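Conserved domain protein (Bacillus anthracis, PDB 3FBQ) is of unknown function but is built mainly of beta strands, with parts assigned to families of the E-set clan. Local coordinates at residues Val40-Asn45 against Gly135-Ala140; Asp46-Gly51 against Lys144-Lys149; Lys202-Asn207 against Asn236-Ile241. All coordinates share one frame; numbering follows the deposited sequence.

Contact 1: Val40-Asn45 against Gly135-Ala140; sequences VKVTIN and GHWNFA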
# COMPACT_ATOMS: atom_id res chain seq x y z
N VAL A 40 1.23 -15.21 -10.05
CA VAL A 40 2.14 -15.12 -8.92
C VAL A 40 1.79 -16.06 -7.71
O VAL A 40 0.77 -15.90 -7.02
CB VAL A 40 2.26 -13.59 -8.47
CG1 VAL A 40 3.35 -13.35 -7.39
CG2 VAL A 40 2.51 -12.70 -9.68
N LYS A 41 2.69 -16.99 -7.44
CA LYS A 41 2.57 -17.91 -6.34
C LYS A 41 3.39 -17.37 -5.21
O LYS A 41 4.61 -17.26 -5.37
CB LYS A 41 3.14 -19.26 -6.81
CG LYS A 41 2.74 -20.47 -5.97
CD LYS A 41 3.14 -21.82 -6.56
CE LYS A 41 2.97 -22.88 -5.46
NZ LYS A 41 3.65 -24.22 -5.64
N VAL A 42 2.76 -16.97 -4.09
CA VAL A 42 3.49 -16.62 -2.85
C VAL A 42 3.37 -17.76 -1.81
O VAL A 42 2.26 -18.18 -1.53
CB VAL A 42 2.98 -15.34 -2.18
CG1 VAL A 42 3.80 -15.02 -0.86
CG2 VAL A 42 3.02 -14.13 -3.18
N THR A 43 4.52 -18.26 -1.29
CA THR A 43 4.63 -19.25 -0.25
C THR A 43 5.23 -18.64 0.98
O THR A 43 6.17 -17.85 0.90
CB THR A 43 5.55 -20.34 -0.68
OG1 THR A 43 4.98 -20.84 -1.87
CG2 THR A 43 5.61 -21.54 0.37
N ILE A 44 4.69 -19.00 2.14
CA ILE A 44 5.21 -18.52 3.41
C ILE A 44 5.87 -19.65 4.20
O ILE A 44 5.19 -20.43 4.87
CB ILE A 44 4.10 -17.88 4.27
CG1 ILE A 44 4.25 -16.35 4.29
CG2 ILE A 44 4.14 -18.44 5.68
CD1 ILE A 44 3.93 -15.72 5.63
N ASN A 45 7.19 -19.73 4.12
CA ASN A 45 7.90 -20.96 4.42
C ASN A 45 8.08 -21.17 5.92
O ASN A 45 7.22 -21.77 6.58
CB ASN A 45 9.26 -20.98 3.72
CG ASN A 45 9.15 -21.16 2.22
OD1 ASN A 45 8.80 -22.24 1.74
ND2 ASN A 45 9.44 -20.10 1.48
N GLY A 135 -3.40 -7.62 -7.24
CA GLY A 135 -4.23 -8.72 -6.79
C GLY A 135 -4.23 -8.78 -5.29
O GLY A 135 -3.85 -7.82 -4.60
N HIS A 136 -4.64 -9.93 -4.78
CA HIS A 136 -4.65 -10.20 -3.35
C HIS A 136 -3.95 -11.54 -3.06
O HIS A 136 -4.29 -12.57 -3.65
CB HIS A 136 -6.09 -10.34 -2.91
CG HIS A 136 -6.69 -9.08 -2.42
ND1 HIS A 136 -7.97 -8.67 -2.76
CD2 HIS A 136 -6.19 -8.11 -1.61
CE1 HIS A 136 -8.24 -7.53 -2.16
NE2 HIS A 136 -7.18 -7.16 -1.46
N TRP A 137 -3.06 -11.57 -2.09
CA TRP A 137 -2.52 -12.82 -1.64
C TRP A 137 -2.49 -12.63 -0.17
O TRP A 137 -1.88 -11.70 0.30
CB TRP A 137 -1.10 -12.97 -2.15
CG TRP A 137 -0.91 -13.01 -3.68
CD1 TRP A 137 -0.67 -14.11 -4.42
CD2 TRP A 137 -0.91 -11.89 -4.61
NE1 TRP A 137 -0.55 -13.77 -5.76
CE2 TRP A 137 -0.68 -12.42 -5.90
CE3 TRP A 137 -1.12 -10.50 -4.48
CZ2 TRP A 137 -0.63 -11.61 -7.05
CZ3 TRP A 137 -1.07 -9.71 -5.60
CH2 TRP A 137 -0.83 -10.25 -6.88
N ASN A 138 -3.21 -13.46 0.59
CA ASN A 138 -3.43 -13.22 2.01
C ASN A 138 -3.12 -14.45 2.82
O ASN A 138 -3.47 -15.56 2.41
CB ASN A 138 -4.88 -12.84 2.25
CG ASN A 138 -5.29 -11.62 1.44
OD1 ASN A 138 -6.44 -11.49 1.08
ND2 ASN A 138 -4.32 -10.76 1.08
N PHE A 139 -2.47 -14.29 3.97
CA PHE A 139 -2.39 -15.36 4.94
C PHE A 139 -2.79 -14.76 6.25
O PHE A 139 -2.33 -13.67 6.63
CB PHE A 139 -0.98 -15.97 5.05
CG PHE A 139 -0.31 -16.28 3.71
CD1 PHE A 139 -0.07 -17.57 3.33
CD2 PHE A 139 0.09 -15.25 2.84
CE1 PHE A 139 0.56 -17.86 2.09
CE2 PHE A 139 0.68 -15.52 1.60
CZ PHE A 139 0.94 -16.82 1.22
N ALA A 140 -3.68 -15.48 6.95
CA ALA A 140 -4.15 -15.14 8.30
C ALA A 140 -3.81 -16.31 9.22
O ALA A 140 -4.41 -17.36 9.12
CB ALA A 140 -5.65 -14.94 8.28

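Contact 2: Asp46-Gly51 against Lys144-Lys149; sequences DVISDG and KSMDSK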
# COMPACT_ATOMS: atom_id res chain seq x y z
N ASP A 46 9.19 -20.68 6.46
CA ASP A 46 9.50 -20.85 7.87
C ASP A 46 8.83 -19.78 8.72
O ASP A 46 8.73 -18.62 8.30
CB ASP A 46 11.01 -20.83 8.09
CG ASP A 46 11.70 -22.09 7.59
OD1 ASP A 46 12.93 -22.18 7.71
OD2 ASP A 46 10.99 -22.98 7.07
N VAL A 47 8.37 -20.16 9.90
CA VAL A 47 7.73 -19.23 10.82
C VAL A 47 8.27 -19.37 12.23
O VAL A 47 8.56 -20.48 12.69
CB VAL A 47 6.20 -19.43 10.84
CG1 VAL A 47 5.85 -20.79 11.43
CG2 VAL A 47 5.53 -18.32 11.63
N ILE A 48 8.41 -18.25 12.93
CA ILE A 48 9.01 -18.23 14.27
C ILE A 48 8.75 -16.90 14.96
O ILE A 48 8.65 -15.86 14.34
CB ILE A 48 10.52 -18.39 14.20
CG1 ILE A 48 11.09 -18.94 15.55
CG2 ILE A 48 11.21 -17.06 13.72
CD1 ILE A 48 12.58 -19.25 15.52
N SER A 49 8.71 -16.92 16.28
CA SER A 49 8.30 -15.76 17.08
C SER A 49 9.00 -15.83 18.42
O SER A 49 8.91 -16.83 19.20
CB SER A 49 6.80 -15.78 17.31
OG SER A 49 6.51 -14.96 18.40
N ASP A 50 9.75 -14.76 18.63
CA ASP A 50 10.57 -14.46 19.82
C ASP A 50 9.65 -14.47 21.02
O ASP A 50 10.11 -14.55 22.11
CB ASP A 50 11.05 -12.97 19.74
CG ASP A 50 12.53 -12.83 19.58
OD1 ASP A 50 13.21 -13.80 19.91
OD2 ASP A 50 13.05 -11.74 19.19
N GLY A 51 8.36 -14.24 20.82
CA GLY A 51 7.61 -13.55 21.87
C GLY A 51 7.67 -12.04 21.66
O GLY A 51 6.70 -11.30 21.98
N LYS A 144 2.45 -19.84 17.96
CA LYS A 144 3.00 -19.96 19.30
C LYS A 144 4.46 -19.53 19.35
O LYS A 144 5.27 -19.97 18.54
CB LYS A 144 2.86 -21.39 19.81
CG LYS A 144 2.96 -21.53 21.32
CD LYS A 144 2.54 -22.92 21.78
CE LYS A 144 3.22 -23.30 23.08
NZ LYS A 144 2.37 -22.98 24.27
N SER A 145 4.79 -18.66 20.30
CA SER A 145 6.15 -18.18 20.47
C SER A 145 7.05 -19.21 21.12
O SER A 145 6.63 -19.90 22.03
CB SER A 145 6.14 -16.98 21.39
OG SER A 145 5.43 -15.88 20.85
N MET A 146 8.31 -19.26 20.72
CA MET A 146 9.28 -19.95 21.55
C MET A 146 9.35 -19.24 22.91
O MET A 146 9.10 -18.05 22.99
CB MET A 146 10.63 -20.23 20.84
CG MET A 146 11.48 -19.10 20.30
SD MET A 146 12.94 -19.71 19.30
CE MET A 146 12.85 -21.24 20.06
N ASP A 147 9.58 -20.00 24.00
CA ASP A 147 9.84 -19.43 25.34
C ASP A 147 11.16 -18.70 25.44
O ASP A 147 12.18 -19.12 24.87
CB ASP A 147 9.92 -20.54 26.38
CG ASP A 147 8.58 -20.81 27.05
OD1 ASP A 147 7.95 -19.81 27.56
OD2 ASP A 147 8.17 -22.02 27.06
N SER A 148 11.16 -17.63 26.22
CA SER A 148 12.41 -17.01 26.60
C SER A 148 12.46 -16.59 28.08
O SER A 148 11.43 -16.20 28.65
CB SER A 148 12.61 -15.81 25.75
OG SER A 148 11.53 -14.99 26.02
N LYS A 149 13.67 -16.65 28.65
CA LYS A 149 13.97 -16.16 29.99
C LYS A 149 14.30 -14.69 29.95
O LYS A 149 15.36 -14.30 29.42
CB LYS A 149 15.19 -16.90 30.56
CG LYS A 149 14.85 -17.78 31.75
CD LYS A 149 15.93 -17.79 32.84
CE LYS A 149 15.59 -16.86 33.99
NZ LYS A 149 15.95 -15.44 33.68

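Contact 3: Lys202-Asn207 against Asn236-Ile241; sequences KDDLGN and NATKLI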
# COMPACT_ATOMS: atom_id res chain seq x y z
N LYS A 202 29.86 -8.01 23.89
CA LYS A 202 30.80 -9.11 24.19
C LYS A 202 30.35 -9.84 25.45
O LYS A 202 29.53 -9.29 26.17
CB LYS A 202 32.21 -8.56 24.37
CG LYS A 202 32.90 -8.21 23.07
CD LYS A 202 34.39 -8.12 23.30
CE LYS A 202 35.14 -7.99 21.97
NZ LYS A 202 36.41 -7.18 22.16
N ASP A 203 30.88 -11.04 25.70
CA ASP A 203 30.72 -11.68 27.00
C ASP A 203 32.07 -11.85 27.69
O ASP A 203 33.11 -11.48 27.15
CB ASP A 203 30.04 -13.05 26.84
CG ASP A 203 30.84 -14.00 25.97
OD1 ASP A 203 32.02 -13.70 25.69
OD2 ASP A 203 30.29 -15.04 25.57
N ASP A 204 32.04 -12.40 28.90
CA ASP A 204 33.18 -12.30 29.81
C ASP A 204 34.46 -12.82 29.16
O ASP A 204 35.53 -12.80 29.76
CB ASP A 204 32.90 -13.08 31.10
CG ASP A 204 31.78 -14.09 30.94
OD1 ASP A 204 30.65 -13.67 30.59
OD2 ASP A 204 32.02 -15.29 31.16
N LEU A 205 34.33 -13.28 27.91
CA LEU A 205 34.76 -14.62 27.55
C LEU A 205 35.54 -14.62 26.24
O LEU A 205 36.05 -15.65 25.80
CB LEU A 205 33.55 -15.55 27.44
CG LEU A 205 33.84 -17.05 27.55
CD1 LEU A 205 35.02 -17.30 28.47
CD2 LEU A 205 32.60 -17.80 28.04
N GLY A 206 35.64 -13.45 25.62
CA GLY A 206 36.17 -13.34 24.27
C GLY A 206 35.14 -12.85 23.27
O GLY A 206 35.41 -11.95 22.48
N ASN A 207 33.96 -13.45 23.31
CA ASN A 207 33.08 -13.48 22.15
C ASN A 207 32.32 -12.23 21.88
O ASN A 207 31.99 -11.46 22.79
CB ASN A 207 32.03 -14.55 22.32
CG ASN A 207 32.61 -15.88 22.71
OD1 ASN A 207 32.28 -16.40 23.78
ND2 ASN A 207 33.45 -16.45 21.84
N ASN A 236 28.56 -20.83 28.39
CA ASN A 236 29.54 -20.65 29.43
C ASN A 236 29.73 -19.19 29.82
O ASN A 236 30.57 -18.92 30.68
CB ASN A 236 30.92 -21.17 29.01
CG ASN A 236 31.01 -22.68 28.84
OD1 ASN A 236 30.39 -23.49 29.58
ND2 ASN A 236 31.84 -23.08 27.87
N ALA A 237 29.06 -18.26 29.16
CA ALA A 237 29.13 -16.85 29.50
C ALA A 237 28.41 -16.56 30.81
O ALA A 237 27.30 -17.06 31.06
CB ALA A 237 28.53 -16.00 28.37
N THR A 238 29.04 -15.70 31.61
CA THR A 238 28.54 -15.22 32.91
C THR A 238 28.04 -13.78 32.84
O THR A 238 27.12 -13.38 33.56
CB THR A 238 29.71 -15.21 33.92
OG1 THR A 238 30.18 -16.54 34.11
CG2 THR A 238 29.27 -14.59 35.25
N LYS A 239 28.67 -12.98 31.97
CA LYS A 239 28.44 -11.56 31.98
C LYS A 239 28.53 -11.05 30.55
O LYS A 239 29.36 -11.55 29.77
CB LYS A 239 29.52 -10.87 32.83
CG LYS A 239 29.32 -10.97 34.35
CD LYS A 239 30.37 -10.14 35.08
CE LYS A 239 31.77 -10.58 34.60
NZ LYS A 239 32.83 -9.47 34.48
N LEU A 240 27.68 -10.06 30.22
CA LEU A 240 27.77 -9.34 28.94
C LEU A 240 28.43 -7.99 29.15
O LEU A 240 28.10 -7.26 30.10
CB LEU A 240 26.39 -9.10 28.30
CG LEU A 240 25.70 -10.38 27.81
CD1 LEU A 240 24.20 -10.23 27.53
CD2 LEU A 240 26.43 -10.96 26.59
N ILE A 241 29.36 -7.66 28.25
CA ILE A 241 30.00 -6.35 28.28
C ILE A 241 29.49 -5.58 27.07
O ILE A 241 29.69 -5.99 25.90
CB ILE A 241 31.59 -6.44 28.36
CG1 ILE A 241 32.04 -7.22 29.60
CG2 ILE A 241 32.19 -5.04 28.44
CD1 ILE A 241 32.29 -8.70 29.35

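Contact 1: Val40-Asn45 against Gly135-Ala140
W137 reaches across to V40 with its indole N-H, making the hydrogen bond between segments 40-45 and 135-140. W137 NE1 donates to V40 O over 2.8 Å with an N-H...O angle of 141°, the oxygen tilted out of the indole plane. S37 O is a second, weak partner of NE1. With CG anti to the carbonyl carbon (chi1 -62°), W137 carries its indole toward 40-45, and the rotation at chi2 turns the NE1 edge to V40 O.

The side-chain packing is apolar. V42 CG2 sits over the five-membered ring of W137 in a CH-pi contact, 4.3 Å from the ring centroid, while V40 CB packs 3.8 Å from W137 CZ2. V42 CG1 lies 4.0 Å from F139 CZ, and I44 CB stands 4.1 Å above the plane of the F139 ring, displaced toward the rim. Such interlocking is the interior of a beta sandwich: strands 40-49 and 131-144 belong to different sheets, and these segments run 16° from parallel with 8.6 Å between their axes. W119 of the second sheet also packs on V42 and I44.

A backbone oxygen meets the F139 ring differently: V42 O lies in plane at its edge, 3.3 Å from F139 CZ.

Contact 2: Asp46-Gly51 against Lys144-Lys149
S49 and S145 meet through their hydroxyls, with S49 OG donating to S145 OG over 2.8 Å. S49 also offers its carbonyl: M146 N donates to S49 O at 2.9 Å, the N-H arriving almost in line with the C=O bond although its own angle is a modest 135°. Consecutive residues, S145 and M146, thus grip the side chain and the backbone of one strand-end serine. S49 O also receives a CA-H...O contact from S145 CA at 3.3 Å, and M146 CG lies 3.6 Å from S49 O. The S49 hydroxyl points away from the backbone N (chi1 161°), toward S145.

A smaller apolar touch flanks the polar pair. I48 CD1 comes within 3.8 Å of M146 SD, the two side chains meeting at a slant. G51 CA, at the turn after the strand, approaches S145 OG to 3.3 Å.

The second shell fixes these groups. S145 OG is hydrogen-bonded to K112 O and D113 O, and backbone bonds tie G51 to K112 and S145 to D113, so the loop before strand 114-126 holds the serine in place. S148 OG is bound by K111 NZ. Farther out, the arrangement lies where strand 40-49 ends against the connection from strand 131-144 to strand 149-157. Helix 24-27 covers I48 with Y24 and F27 and M146 with F27; P173 and V174, in a loop, also touch M146, and strand 175-184 brings S175 and I177 against D50.

Contact 3: Lys202-Asn207 against Asn236-Ile241
D204 turns its carboxylate onto the backbone of T238 and K239. T238 N is shared by both oxygens, at 2.8 Å from D204 OD1 and 3.0 Å from D204 OD2, each met on its syn side. K239 N also donates to OD1, from above the carboxylate plane but on the same face as T238 N. Three bonds from two successive N-H groups therefore fix the rotation of the carboxylate. T238 CB adds packing, 3.6 Å from D204 OD2, with the two side chains crossing at about a right angle.

D203 behaves differently. Its CG lies between the backbone N and the carbonyl carbon (chi1 61°), which curls the carboxylate back over its own turn: OD1 accepts from N207 N, OD2 from Y209 OH. A237 CB rests 3.4 Å from D203 OD2.

The setting is the end of an antiparallel pairing between strands 196-203 and 239-247 of the eight-stranded sheet. K202 and I241 form a hydrogen-bonded pair, K202 N to I241 O at 2.9 Å and I241 N back to K202 O, and D203 with L240 makes the following non-hydrogen-bonded pair. A type I turn from D203 to G206 then leads into strand 208-218.

Past the paired strands, L205 CD2 lies 3.9 Å from N236 CB and also meets N236 O. I241, with chi2 at 94°, swings CD1 across the D203 backbone to within 3.6 Å of D203 C.

In the fold
Contacts 1 and 2 share strand 40-49, the first using its opening half and the second its end, with centres 22 Å apart. Their segments alternate along the chain, so the excursion from strand 40-49 to strand 131-144 is closed twice: once across the sandwich, once where strand 40-49 ends beside the loop from 131-144 to 149-157. Contact 3 comes later, within the eight-stranded sheet. Its centre is 24 Å from that of contact 2, with nearest atoms about 10 Å apart, and 42 Å from that of contact 1, on the opposite side of the chain's centre. With 131-144 on one side and 149-157 and 175-184 on the other, contact 2 joins the two beta-rich parts.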